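Local atomic coordinates of BLUF domain-containing protein (Acinetobacter baumannii, PDB entry 6W6Z), a protein that probably senses blue light through a flavin, bound here as FMN, in a BLUF photoreceptor domain. Residues Asn2-Tyr7 against Glu86-Arg91; Arg11-Glu16 against Arg72-Lys77; Tyr43-Ala48 against Val97-Asn102. All coordinates share one frame; numbering follows the deposited sequence.

Contact 1: Asn2-Tyr7 against Glu86-Arg91; sequences NVRLCY and EHSFQR. With FMN (flavin mononucleotide), chain B.
Arg4 and Glu86 meet at the inner, close-packed end of this contact. The Arg4 side chain leaves the strand with CG anti to the backbone N (chi1 -178°) and bends at chi3, so that its guanidinium turns an edge to the 86-91 loop. Arg4 NH2 donates to Glu86 O over 2.9 Å; the oxygen lies in the guanidinium plane and the donor sits nearly on the line of the C=O bond. The same carbonyl takes a second, weak bond from Ser88 N. The other amino group, Arg4 NH1, gives a hydrogen to water 1 at 3.0 Å and also pairs with Tyr82 OH, while NH2 forms a salt bridge with Glu54. Ser88 OG lies 3.8 Å from Arg4 NH2, and Leu129 of helix 125-134 packs on the arginine.

Strand 2-11 runs between strands 48-54 and 73-83 in the mixed sheet of the BLUF fold. The loop lies beside the Asn2 and Arg4 end of one face of the strand, while helix 125-134 covers Arg4 and Cys6. From the other face Tyr7 reaches the flavin, its OH 3.6 Å from FMN C7M and hydrogen-bonded to Gln51, the tyrosine-glutamine pair familiar from BLUF photoreceptors.

Toward solvent the contact thins to a single bond, from His87 NE2 to Asn2 OD1 at 2.8 Å. The donor lies in the amide plane, whereas the oxygen stands 19° out of the imidazole plane; the two side chains cross at about a right angle, with amide and ring planes 72° apart. The ring's other nitrogen, ND1, is bonded to Glu54 OE1. Glu54 also receives Phe89 N, which holds it against the type I turn His87-Gln90. That turn closes with Gln90 N bonded to His87 O at 3.2 Å.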
loop_
_atom_site.group_PDB
_atom_site.type_symbol
_atom_site.label_atom_id
_atom_site.label_comp_id
_atom_site.label_asym_id
_atom_site.label_seq_id
_atom_site.Cartn_x
_atom_site.Cartn_y
_atom_site.Cartn_z
ATOM N N ASN A 2 0.176 7.245 -17.589
ATOM C CA ASN A 2 -0.042 7.076 -16.134
ATOM C C ASN A 2 -0.728 5.737 -15.922
ATOM O O ASN A 2 -1.716 5.398 -16.615
ATOM C CB ASN A 2 -0.778 8.247 -15.481
ATOM C CG ASN A 2 0.187 9.271 -14.927
ATOM O OD1 ASN A 2 0.072 9.690 -13.779
ATOM N ND2 ASN A 2 1.193 9.619 -15.707
ATOM N N VAL A 3 -0.250 5.023 -14.923
ATOM C CA VAL A 3 -0.818 3.708 -14.575
ATOM C C VAL A 3 -1.058 3.636 -13.073
ATOM O O VAL A 3 -0.447 4.432 -12.285
ATOM C CB VAL A 3 0.084 2.570 -15.049
ATOM C CG1 VAL A 3 0.484 2.743 -16.510
ATOM C CG2 VAL A 3 1.287 2.413 -14.138
ATOM N N ARG A 4 -1.944 2.709 -12.733
ATOM C CA ARG A 4 -2.176 2.236 -11.359
ATOM C C ARG A 4 -1.675 0.790 -11.292
ATOM O O ARG A 4 -2.074 -0.013 -12.143
ATOM C CB ARG A 4 -3.658 2.377 -11.009
ATOM C CG ARG A 4 -3.939 1.939 -9.580
ATOM C CD ARG A 4 -5.249 2.422 -8.991
ATOM N NE ARG A 4 -5.364 3.850 -9.247
ATOM C CZ ARG A 4 -6.254 4.402 -10.054
ATOM N NH1 ARG A 4 -7.169 3.653 -10.640
ATOM N NH2 ARG A 4 -6.239 5.714 -10.248
ATOM N N LEU A 5 -0.865 0.466 -10.295
ATOM C CA LEU A 5 -0.344 -0.912 -10.079
ATOM C C LEU A 5 -0.741 -1.307 -8.667
ATOM O O LEU A 5 -0.454 -0.528 -7.730
ATOM C CB LEU A 5 1.178 -0.950 -10.262
ATOM C CG LEU A 5 1.819 -2.343 -10.172
ATOM C CD1 LEU A 5 3.078 -2.429 -11.040
ATOM C CD2 LEU A 5 2.117 -2.749 -8.735
ATOM N N CYS A 6 -1.335 -2.484 -8.513
ATOM C CA CYS A 6 -1.822 -2.983 -7.207
ATOM C C CYS A 6 -1.173 -4.334 -6.950
ATOM O O CYS A 6 -1.103 -5.162 -7.885
ATOM C CB CYS A 6 -3.349 -3.119 -7.144
ATOM S SG CYS A 6 -4.236 -1.561 -7.453
ATOM N N TYR A 7 -0.786 -4.575 -5.711
ATOM C CA TYR A 7 -0.272 -5.887 -5.292
ATOM C C TYR A 7 -0.607 -6.090 -3.830
ATOM O O TYR A 7 -0.902 -5.155 -3.065
ATOM C CB TYR A 7 1.227 -6.001 -5.602
ATOM C CG TYR A 7 2.054 -5.246 -4.599
ATOM C CD1 TYR A 7 2.426 -5.842 -3.402
ATOM C CD2 TYR A 7 2.361 -3.906 -4.795
ATOM C CE1 TYR A 7 3.123 -5.126 -2.438
ATOM C CE2 TYR A 7 3.085 -3.193 -3.845
ATOM C CZ TYR A 7 3.449 -3.803 -2.656
ATOM O OH TYR A 7 4.096 -3.089 -1.693
ATOM N N GLU A 86 -8.674 8.425 -13.759
ATOM C CA GLU A 86 -8.588 9.559 -12.802
ATOM C C GLU A 86 -7.456 9.237 -11.822
ATOM O O GLU A 86 -7.184 8.046 -11.601
ATOM C CB GLU A 86 -9.935 9.820 -12.104
ATOM C CG GLU A 86 -10.803 8.589 -11.858
ATOM C CD GLU A 86 -12.254 8.869 -11.466
ATOM O OE1 GLU A 86 -12.693 10.031 -11.565
ATOM O OE2 GLU A 86 -12.959 7.911 -11.076
ATOM N N HIS A 87 -6.819 10.264 -11.264
ATOM C CA HIS A 87 -5.718 10.118 -10.272
ATOM C C HIS A 87 -6.321 10.013 -8.857
ATOM O O HIS A 87 -6.268 11.016 -8.101
ATOM C CB HIS A 87 -4.724 11.273 -10.467
ATOM C CG HIS A 87 -3.330 10.807 -10.697
ATOM N ND1 HIS A 87 -2.631 10.099 -9.746
ATOM C CD2 HIS A 87 -2.511 10.934 -11.763
ATOM C CE1 HIS A 87 -1.432 9.823 -10.214
ATOM N NE2 HIS A 87 -1.333 10.320 -11.450
ATOM N N SER A 88 -6.867 8.847 -8.494
ATOM C CA SER A 88 -7.727 8.659 -7.289
ATOM C C SER A 88 -6.983 9.019 -5.999
ATOM O O SER A 88 -7.642 9.431 -5.036
ATOM C CB SER A 88 -8.253 7.256 -7.201
ATOM O OG SER A 88 -9.209 7.020 -8.225
ATOM N N PHE A 89 -5.668 8.787 -5.950
ATOM C CA PHE A 89 -4.877 8.896 -4.704
ATOM C C PHE A 89 -3.891 10.064 -4.806
ATOM O O PHE A 89 -2.952 10.131 -3.946
ATOM C CB PHE A 89 -4.220 7.547 -4.412
ATOM C CG PHE A 89 -5.214 6.499 -4.004
ATOM C CD1 PHE A 89 -5.720 6.488 -2.717
ATOM C CD2 PHE A 89 -5.738 5.605 -4.930
ATOM C CE1 PHE A 89 -6.686 5.567 -2.345
ATOM C CE2 PHE A 89 -6.686 4.668 -4.550
ATOM C CZ PHE A 89 -7.185 4.668 -3.270
ATOM N N GLN A 90 -4.120 10.980 -5.764
ATOM C CA GLN A 90 -3.387 12.263 -5.949
ATOM C C GLN A 90 -3.118 12.970 -4.605
ATOM O O GLN A 90 -2.057 13.568 -4.475
ATOM C CB GLN A 90 -4.207 13.214 -6.846
ATOM N N ARG A 91 -4.048 12.936 -3.658
ATOM C CA ARG A 91 -3.943 13.674 -2.367
ATOM C C ARG A 91 -2.786 13.153 -1.491
ATOM O O ARG A 91 -2.432 13.866 -0.529
ATOM C CB ARG A 91 -5.254 13.541 -1.578
ATOM C CG ARG A 91 -6.415 14.388 -2.097
ATOM C CD ARG A 91 -7.791 13.830 -1.734
ATOM N NE ARG A 91 -8.007 13.935 -0.303
ATOM C CZ ARG A 91 -9.015 13.397 0.376
ATOM N NH1 ARG A 91 -9.933 12.674 -0.247
ATOM N NH2 ARG A 91 -9.091 13.578 1.690
HETATM N N1 FMN B . 9.372 2.825 -1.213
HETATM C C2 FMN B . 8.969 3.897 -1.917
HETATM O O2 FMN B . 9.867 4.683 -2.357
HETATM N N3 FMN B . 7.678 4.077 -2.271
HETATM C C4 FMN B . 6.696 3.249 -1.882
HETATM O O4 FMN B . 5.515 3.428 -2.170
HETATM C C4A FMN B . 7.052 2.099 -1.060
HETATM N N5 FMN B . 6.165 1.237 -0.610
HETATM C C5A FMN B . 6.605 0.159 0.088
HETATM C C6 FMN B . 5.659 -0.725 0.554
HETATM C C7 FMN B . 6.042 -1.862 1.244
HETATM C C7M FMN B . 4.960 -2.773 1.736
HETATM C C8 FMN B . 7.446 -2.076 1.637
HETATM C C8M FMN B . 7.794 -3.317 2.446
HETATM C C9 FMN B . 8.392 -1.185 1.161
HETATM C C9A FMN B . 8.004 -0.062 0.439
HETATM N N10 FMN B . 8.921 0.887 0.005
HETATM C C10 FMN B . 8.471 1.945 -0.760
HETATM C "C1'" FMN B . 10.390 0.803 0.307
HETATM C "C2'" FMN B . 11.274 0.222 -0.773
HETATM O "O2'" FMN B . 11.088 -1.203 -0.798
HETATM C "C3'" FMN B . 12.744 0.560 -0.413
HETATM O "O3'" FMN B . 13.025 0.295 0.966
HETATM C "C4'" FMN B . 13.082 2.028 -0.573
HETATM O "O4'" FMN B . 12.733 2.463 -1.908
HETATM C "C5'" FMN B . 14.599 2.265 -0.365
HETATM O "O5'" FMN B . 15.424 1.584 -1.335
HETATM P P FMN B . 17.063 1.736 -1.400
HETATM O O1P FMN B . 17.549 0.563 -0.569
HETATM O O2P FMN B . 17.321 1.637 -2.893
HETATM O O3P FMN B . 17.427 3.076 -0.786
HETATM O O HOH W 1 -8.767 5.118 -12.690
#

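Contact 2: Arg11-Glu16 against Arg72-Lys77; sequences RNEKNE and RHYNIK. With FMN (flavin mononucleotide), chain B.
Arg11 and His73 form an antiparallel, non-hydrogen-bonded pair with their CA atoms 4.3 Å apart, and next to it Asn12 N donates to Arg72 O at 2.9 Å, the one backbone hydrogen bond between the segments.

Side-chain polar bonding centres on Tyr74 and the turn after Arg11. Tyr74 OH donates to Glu13 OE1 over 3.0 Å, using the syn lone pair of the carboxylate, whose plane stands 67° from the ring. Glu13 gets there by a bend at chi2 (99°), and Gln10 NE2 binds its other oxygen. In the type I turn Asn12-Asn15, Asn15 N bonds to Asn12 O and Asn12 OD1 accepts Lys14 N in an Asx turn, while Arg11 NH1, just before the turn, reaches Asn15 O at 2.8 Å, in the planes of both guanidinium and carbonyl.

Among packing contacts, Arg11 O lies at the ring edge of Tyr74, 3.4 Å from CE1, and Asn15 ND2, hydrogen-bonded to Gln71 and Asp21, rests on Arg72 CG.

The His73 imidazole is sandwiched, with FMN C8M over the centre of one face and Ile76 CD1 over the other. Ser9 OG and Ile67 O bond its nitrogens and fix the ring's rotation. Arg72 NH2 approaches FMN O3' to 3.0 Å, while Asp70 and Glu28 hold the same nitrogen in salt bridges, lining the ribityl side of the pocket.

The contact sets the end of strand 2-11 and the turn into helix 18-36 beside the start of strand 73-83, with Arg11 against Leu18 and Arg72 against Asp21, Asp24 and Ile25 of that helix.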
loop_
_atom_site.group_PDB
_atom_site.type_symbol
_atom_site.label_atom_id
_atom_site.label_comp_id
_atom_site.label_asym_id
_atom_site.label_seq_id
_atom_site.Cartn_x
_atom_site.Cartn_y
_atom_site.Cartn_z
ATOM N N ARG A 11 3.491 -9.775 5.348
ATOM C CA ARG A 11 4.531 -9.088 6.129
ATOM C C ARG A 11 5.546 -10.131 6.590
ATOM O O ARG A 11 5.107 -11.213 6.998
ATOM C CB ARG A 11 3.939 -8.408 7.357
ATOM C CG ARG A 11 5.019 -7.706 8.149
ATOM C CD ARG A 11 4.457 -7.092 9.379
ATOM N NE ARG A 11 4.438 -7.995 10.516
ATOM C CZ ARG A 11 5.492 -8.224 11.297
ATOM N NH1 ARG A 11 6.657 -7.643 11.037
ATOM N NH2 ARG A 11 5.370 -9.054 12.315
ATOM N N ASN A 12 6.840 -9.794 6.577
ATOM C CA ASN A 12 7.899 -10.709 7.101
ATOM C C ASN A 12 7.789 -10.822 8.621
ATOM O O ASN A 12 8.354 -9.979 9.318
ATOM C CB ASN A 12 9.297 -10.286 6.689
ATOM C CG ASN A 12 10.353 -11.326 7.034
ATOM O OD1 ASN A 12 10.103 -12.230 7.819
ATOM N ND2 ASN A 12 11.534 -11.207 6.439
ATOM N N GLU A 13 7.198 -11.912 9.094
ATOM C CA GLU A 13 6.910 -12.117 10.535
ATOM C C GLU A 13 8.239 -12.321 11.281
ATOM O O GLU A 13 8.240 -12.253 12.511
ATOM C CB GLU A 13 5.949 -13.288 10.753
ATOM C CG GLU A 13 4.580 -13.113 10.097
ATOM C CD GLU A 13 4.399 -13.830 8.762
ATOM O OE1 GLU A 13 5.405 -14.321 8.218
ATOM O OE2 GLU A 13 3.251 -13.894 8.264
ATOM N N LYS A 14 9.355 -12.510 10.590
ATOM C CA LYS A 14 10.655 -12.643 11.303
ATOM C C LYS A 14 10.999 -11.321 11.996
ATOM O O LYS A 14 11.686 -11.378 13.024
ATOM C CB LYS A 14 11.776 -13.075 10.365
ATOM C CG LYS A 14 11.642 -14.498 9.847
ATOM C CD LYS A 14 12.598 -14.788 8.725
ATOM C CE LYS A 14 14.028 -14.436 9.060
ATOM N NZ LYS A 14 14.971 -15.150 8.174
ATOM N N ASN A 15 10.569 -10.187 11.432
ATOM C CA ASN A 15 10.796 -8.824 11.971
ATOM C C ASN A 15 9.818 -8.603 13.132
ATOM O O ASN A 15 8.598 -8.443 12.868
ATOM C CB ASN A 15 10.605 -7.786 10.864
ATOM C CG ASN A 15 11.692 -7.839 9.811
ATOM O OD1 ASN A 15 12.504 -8.757 9.801
ATOM N ND2 ASN A 15 11.742 -6.837 8.946
ATOM N N GLU A 16 10.311 -8.685 14.366
ATOM C CA GLU A 16 9.512 -8.520 15.618
ATOM C C GLU A 16 8.960 -7.088 15.678
ATOM O O GLU A 16 7.767 -6.928 16.054
ATOM C CB GLU A 16 10.372 -8.846 16.848
ATOM N N ARG A 72 11.180 -6.596 4.229
ATOM C CA ARG A 72 10.059 -6.418 5.220
ATOM C C ARG A 72 8.779 -7.140 4.786
ATOM O O ARG A 72 7.785 -7.250 5.600
ATOM C CB ARG A 72 9.874 -4.925 5.475
ATOM C CG ARG A 72 11.026 -4.358 6.287
ATOM C CD ARG A 72 11.116 -2.866 6.333
ATOM N NE ARG A 72 11.421 -2.281 5.041
ATOM C CZ ARG A 72 11.630 -0.991 4.876
ATOM N NH1 ARG A 72 11.606 -0.192 5.935
ATOM N NH2 ARG A 72 11.875 -0.494 3.677
ATOM N N HIS A 73 8.729 -7.664 3.573
ATOM C CA HIS A 73 7.580 -8.470 3.099
ATOM C C HIS A 73 8.074 -9.524 2.100
ATOM O O HIS A 73 9.288 -9.466 1.747
ATOM C CB HIS A 73 6.470 -7.564 2.553
ATOM C CG HIS A 73 6.822 -6.865 1.283
ATOM N ND1 HIS A 73 5.874 -6.236 0.534
ATOM C CD2 HIS A 73 8.005 -6.676 0.646
ATOM C CE1 HIS A 73 6.445 -5.701 -0.536
ATOM N NE2 HIS A 73 7.762 -5.936 -0.494
ATOM N N TYR A 74 7.204 -10.478 1.773
ATOM C CA TYR A 74 7.491 -11.640 0.893
ATOM C C TYR A 74 6.180 -12.168 0.324
ATOM O O TYR A 74 5.096 -11.644 0.695
ATOM C CB TYR A 74 8.252 -12.737 1.651
ATOM C CG TYR A 74 7.425 -13.435 2.706
ATOM C CD1 TYR A 74 7.175 -12.873 3.948
ATOM C CD2 TYR A 74 6.937 -14.703 2.469
ATOM C CE1 TYR A 74 6.395 -13.529 4.887
ATOM C CE2 TYR A 74 6.203 -15.386 3.409
ATOM C CZ TYR A 74 5.896 -14.788 4.610
ATOM O OH TYR A 74 5.141 -15.515 5.490
ATOM N N ASN A 75 6.253 -13.157 -0.585
ATOM C CA ASN A 75 5.023 -13.744 -1.173
ATOM C C ASN A 75 4.242 -12.622 -1.888
ATOM O O ASN A 75 3.045 -12.498 -1.684
ATOM C CB ASN A 75 4.144 -14.375 -0.082
ATOM C CG ASN A 75 3.118 -15.365 -0.601
ATOM O OD1 ASN A 75 3.443 -16.529 -0.784
ATOM N ND2 ASN A 75 1.873 -14.931 -0.801
ATOM N N ILE A 76 4.900 -11.838 -2.723
ATOM C CA ILE A 76 4.236 -10.685 -3.400
ATOM C C ILE A 76 3.265 -11.279 -4.429
ATOM O O ILE A 76 3.705 -12.075 -5.247
ATOM C CB ILE A 76 5.249 -9.690 -4.019
ATOM C CG1 ILE A 76 5.934 -8.762 -3.010
ATOM C CG2 ILE A 76 4.579 -8.815 -5.071
ATOM C CD1 ILE A 76 6.875 -9.396 -2.029
ATOM N N LYS A 77 2.000 -10.879 -4.388
ATOM C CA LYS A 77 0.950 -11.226 -5.370
ATOM C C LYS A 77 0.564 -9.981 -6.181
ATOM O O LYS A 77 -0.265 -9.151 -5.717
ATOM C CB LYS A 77 -0.245 -11.821 -4.625
ATOM C CG LYS A 77 -1.421 -12.224 -5.500
ATOM C CD LYS A 77 -2.593 -12.749 -4.679
ATOM C CE LYS A 77 -3.685 -13.326 -5.545
ATOM N NZ LYS A 77 -4.982 -13.333 -4.830
HETATM N N1 FMN B . 9.372 2.825 -1.213
HETATM C C2 FMN B . 8.969 3.897 -1.917
HETATM O O2 FMN B . 9.867 4.683 -2.357
HETATM N N3 FMN B . 7.678 4.077 -2.271
HETATM C C4 FMN B . 6.696 3.249 -1.882
HETATM O O4 FMN B . 5.515 3.428 -2.170
HETATM C C4A FMN B . 7.052 2.099 -1.060
HETATM N N5 FMN B . 6.165 1.237 -0.610
HETATM C C5A FMN B . 6.605 0.159 0.088
HETATM C C6 FMN B . 5.659 -0.725 0.554
HETATM C C7 FMN B . 6.042 -1.862 1.244
HETATM C C7M FMN B . 4.960 -2.773 1.736
HETATM C C8 FMN B . 7.446 -2.076 1.637
HETATM C C8M FMN B . 7.794 -3.317 2.446
HETATM C C9 FMN B . 8.392 -1.185 1.161
HETATM C C9A FMN B . 8.004 -0.062 0.439
HETATM N N10 FMN B . 8.921 0.887 0.005
HETATM C C10 FMN B . 8.471 1.945 -0.760
HETATM C "C1'" FMN B . 10.390 0.803 0.307
HETATM C "C2'" FMN B . 11.274 0.222 -0.773
HETATM O "O2'" FMN B . 11.088 -1.203 -0.798
HETATM C "C3'" FMN B . 12.744 0.560 -0.413
HETATM O "O3'" FMN B . 13.025 0.295 0.966
HETATM C "C4'" FMN B . 13.082 2.028 -0.573
HETATM O "O4'" FMN B . 12.733 2.463 -1.908
HETATM C "C5'" FMN B . 14.599 2.265 -0.365
HETATM O "O5'" FMN B . 15.424 1.584 -1.335
HETATM P P FMN B . 17.063 1.736 -1.400
HETATM O O1P FMN B . 17.549 0.563 -0.569
HETATM O O2P FMN B . 17.321 1.637 -2.893
HETATM O O3P FMN B . 17.427 3.076 -0.786
#

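Contact 3: Tyr43-Ala48 against Val97-Asn102; sequences YYADNA and VQRNTN
The Tyr43 ring lies obliquely against Val97 and Arg99, its CD1 3.5 Å from Val97 O, while Ala45 N stands over one face, offset toward the rim. Phe128 meets the same ring edge-to-face, and Tyr43 OH, bonded to Phe115 O, lies 3.6 Å from Arg99 CG. The guanidinium of Arg99 takes Asp46 OD1 at its edge and in its plane, at 3.0 Å from NH1, in a salt bridge. The carboxylate is turned 85° from the guanidinium and is met on its syn side. Both charged groups have further partners: Asp46 OD2 accepts Phe115 N, and Arg99 NE pairs with Glu104. The bend of Arg99 at chi3 (70°) brings NH1 to Asp46, while its aliphatic part passes over Ala45, CG lying 3.7 Å from Ala45 CB.

In the backbone, strand 95-98 adds on to strand 39-45 as a parallel edge strand of the BLUF sheet. Val97 O accepts a hydrogen bond from Tyr44 N at 3.2 Å and also receives a CA-H...O contact from Tyr43, whose CA is 3.1 Å away. One residue on, the strands begin to part, and water 2 bridges them: it donates to Tyr44 O at 2.7 Å and accepts from Arg99 N at 3.0 Å. Tyr43 and Val97 direct their side chains to the face covered by helix 125-134, where Leu132 touches both.

Tyr44 and Gln98 occupy the other face, on which helix 18-36 lies against Tyr44 through Leu18 and Leu22 and Phe49 meets the Tyr44 ring. Gln98 OE1 is hydrogen-bonded to Tyr96 OH. Beyond Arg99 the chain leaves the sheet, and Asn100 OD1 caps helix 101-109 by accepting Ile103 N.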
loop_
_atom_site.group_PDB
_atom_site.type_symbol
_atom_site.label_atom_id
_atom_site.label_comp_id
_atom_site.label_asym_id
_atom_site.label_seq_id
_atom_site.Cartn_x
_atom_site.Cartn_y
_atom_site.Cartn_z
ATOM N N TYR A 43 -2.251 -0.348 2.690
ATOM C CA TYR A 43 -3.166 -0.917 3.695
ATOM C C TYR A 43 -2.357 -1.984 4.395
ATOM O O TYR A 43 -1.685 -2.780 3.728
ATOM C CB TYR A 43 -4.417 -1.496 3.031
ATOM C CG TYR A 43 -5.246 -2.435 3.878
ATOM C CD1 TYR A 43 -6.161 -1.956 4.799
ATOM C CD2 TYR A 43 -5.158 -3.806 3.714
ATOM C CE1 TYR A 43 -6.967 -2.818 5.527
ATOM C CE2 TYR A 43 -5.909 -4.688 4.486
ATOM C CZ TYR A 43 -6.835 -4.186 5.384
ATOM O OH TYR A 43 -7.619 -5.028 6.133
ATOM N N TYR A 44 -2.460 -2.045 5.706
ATOM C CA TYR A 44 -1.826 -3.109 6.513
ATOM C C TYR A 44 -2.884 -3.705 7.417
ATOM O O TYR A 44 -3.532 -2.933 8.148
ATOM C CB TYR A 44 -0.663 -2.573 7.360
ATOM C CG TYR A 44 -0.093 -3.656 8.239
ATOM C CD1 TYR A 44 0.697 -4.662 7.702
ATOM C CD2 TYR A 44 -0.483 -3.772 9.563
ATOM C CE1 TYR A 44 1.146 -5.719 8.479
ATOM C CE2 TYR A 44 -0.013 -4.799 10.368
ATOM C CZ TYR A 44 0.765 -5.801 9.816
ATOM O OH TYR A 44 1.199 -6.846 10.591
ATOM N N ALA A 45 -2.988 -5.025 7.443
ATOM C CA ALA A 45 -3.810 -5.730 8.449
ATOM C C ALA A 45 -3.418 -7.197 8.474
ATOM O O ALA A 45 -2.931 -7.732 7.426
ATOM C CB ALA A 45 -5.267 -5.587 8.096
ATOM N N ASP A 46 -3.586 -7.843 9.619
ATOM C CA ASP A 46 -3.468 -9.317 9.692
ATOM C C ASP A 46 -2.153 -9.782 9.026
ATOM O O ASP A 46 -2.163 -10.765 8.243
ATOM C CB ASP A 46 -4.730 -9.933 9.067
ATOM C CG ASP A 46 -5.948 -9.848 9.964
ATOM O OD1 ASP A 46 -5.866 -9.120 10.942
ATOM O OD2 ASP A 46 -6.969 -10.546 9.693
ATOM N N ASN A 47 -1.034 -9.146 9.364
ATOM C CA ASN A 47 0.346 -9.504 8.908
ATOM C C ASN A 47 0.440 -9.487 7.386
ATOM O O ASN A 47 1.204 -10.304 6.841
ATOM C CB ASN A 47 0.797 -10.875 9.428
ATOM C CG ASN A 47 1.108 -10.850 10.914
ATOM O OD1 ASN A 47 1.568 -9.833 11.442
ATOM N ND2 ASN A 47 0.854 -11.954 11.600
ATOM N N ALA A 48 -0.239 -8.567 6.709
ATOM C CA ALA A 48 -0.185 -8.502 5.233
ATOM C C ALA A 48 -0.409 -7.075 4.765
ATOM O O ALA A 48 -0.980 -6.273 5.530
ATOM C CB ALA A 48 -1.203 -9.456 4.639
ATOM N N VAL A 97 -3.664 3.271 5.513
ATOM C CA VAL A 97 -4.980 2.814 6.048
ATOM C C VAL A 97 -4.814 1.477 6.766
ATOM O O VAL A 97 -4.185 0.568 6.224
ATOM C CB VAL A 97 -5.993 2.707 4.899
ATOM C CG1 VAL A 97 -7.359 2.274 5.377
ATOM C CG2 VAL A 97 -6.078 3.996 4.135
ATOM N N GLN A 98 -5.402 1.345 7.946
ATOM C CA GLN A 98 -5.421 0.054 8.666
ATOM C C GLN A 98 -6.859 -0.443 8.697
ATOM O O GLN A 98 -7.706 0.210 8.139
ATOM C CB GLN A 98 -4.810 0.193 10.063
ATOM C CG GLN A 98 -3.323 0.536 10.009
ATOM C CD GLN A 98 -2.626 0.392 11.342
ATOM O OE1 GLN A 98 -1.406 0.187 11.392
ATOM N NE2 GLN A 98 -3.394 0.520 12.413
ATOM N N ARG A 99 -7.076 -1.629 9.261
ATOM C CA ARG A 99 -8.413 -2.245 9.420
ATOM C C ARG A 99 -9.374 -1.256 10.096
ATOM O O ARG A 99 -9.022 -0.626 11.130
ATOM C CB ARG A 99 -8.293 -3.501 10.282
ATOM C CG ARG A 99 -8.533 -4.809 9.568
ATOM C CD ARG A 99 -8.231 -5.945 10.517
ATOM N NE ARG A 99 -9.188 -6.075 11.598
ATOM C CZ ARG A 99 -9.148 -7.051 12.493
ATOM N NH1 ARG A 99 -8.159 -7.929 12.443
ATOM N NH2 ARG A 99 -10.050 -7.114 13.461
ATOM N N ASN A 100 -10.566 -1.121 9.535
ATOM C CA ASN A 100 -11.649 -0.282 10.083
ATOM C C ASN A 100 -12.913 -1.109 9.904
ATOM O O ASN A 100 -12.837 -2.148 9.203
ATOM C CB ASN A 100 -11.704 1.087 9.406
ATOM C CG ASN A 100 -12.102 1.042 7.944
ATOM O OD1 ASN A 100 -12.841 0.152 7.512
ATOM N ND2 ASN A 100 -11.653 2.035 7.184
ATOM N N THR A 101 -14.026 -0.666 10.479
ATOM C CA THR A 101 -15.267 -1.482 10.440
ATOM C C THR A 101 -15.776 -1.618 9.000
ATOM O O THR A 101 -16.292 -2.672 8.696
ATOM C CB THR A 101 -16.299 -0.991 11.468
ATOM O OG1 THR A 101 -16.664 0.350 11.173
ATOM C CG2 THR A 101 -15.808 -1.088 12.886
ATOM N N ASN A 102 -15.709 -0.588 8.145
ATOM C CA ASN A 102 -16.187 -0.718 6.754
ATOM C C ASN A 102 -15.419 -1.858 6.056
ATOM O O ASN A 102 -16.024 -2.615 5.302
ATOM C CB ASN A 102 -15.947 0.551 5.940
ATOM C CG ASN A 102 -17.071 1.544 5.978
ATOM O OD1 ASN A 102 -17.946 1.468 6.842
ATOM N ND2 ASN A 102 -17.020 2.487 5.043
HETATM O O HOH W 2 -4.754 -2.979 10.543
#

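Overall arrangement
From the N terminus, strand 2-11 opens contact 1 with its first residues and leads into the turn that opens contact 2. Contact 2 closes first, when the chain returns at 72-77; contact 1 closes later at 86-91, so contact 2 is nested within its loop. Contact 3 starts inside both loops, at 43-48, and ends beyond both at 97-102, crossing each. All three reach one sheet: contact 2 ties strand 2-11 to edge strand 73-83, contact 3 adds the opposite edge strand 95-98, and contact 1 fastens the connection between those edges. Contacts 1 and 2 touch through Tyr7 and His73, both at FMN; Arg11 and Asn47 link contacts 2 and 3.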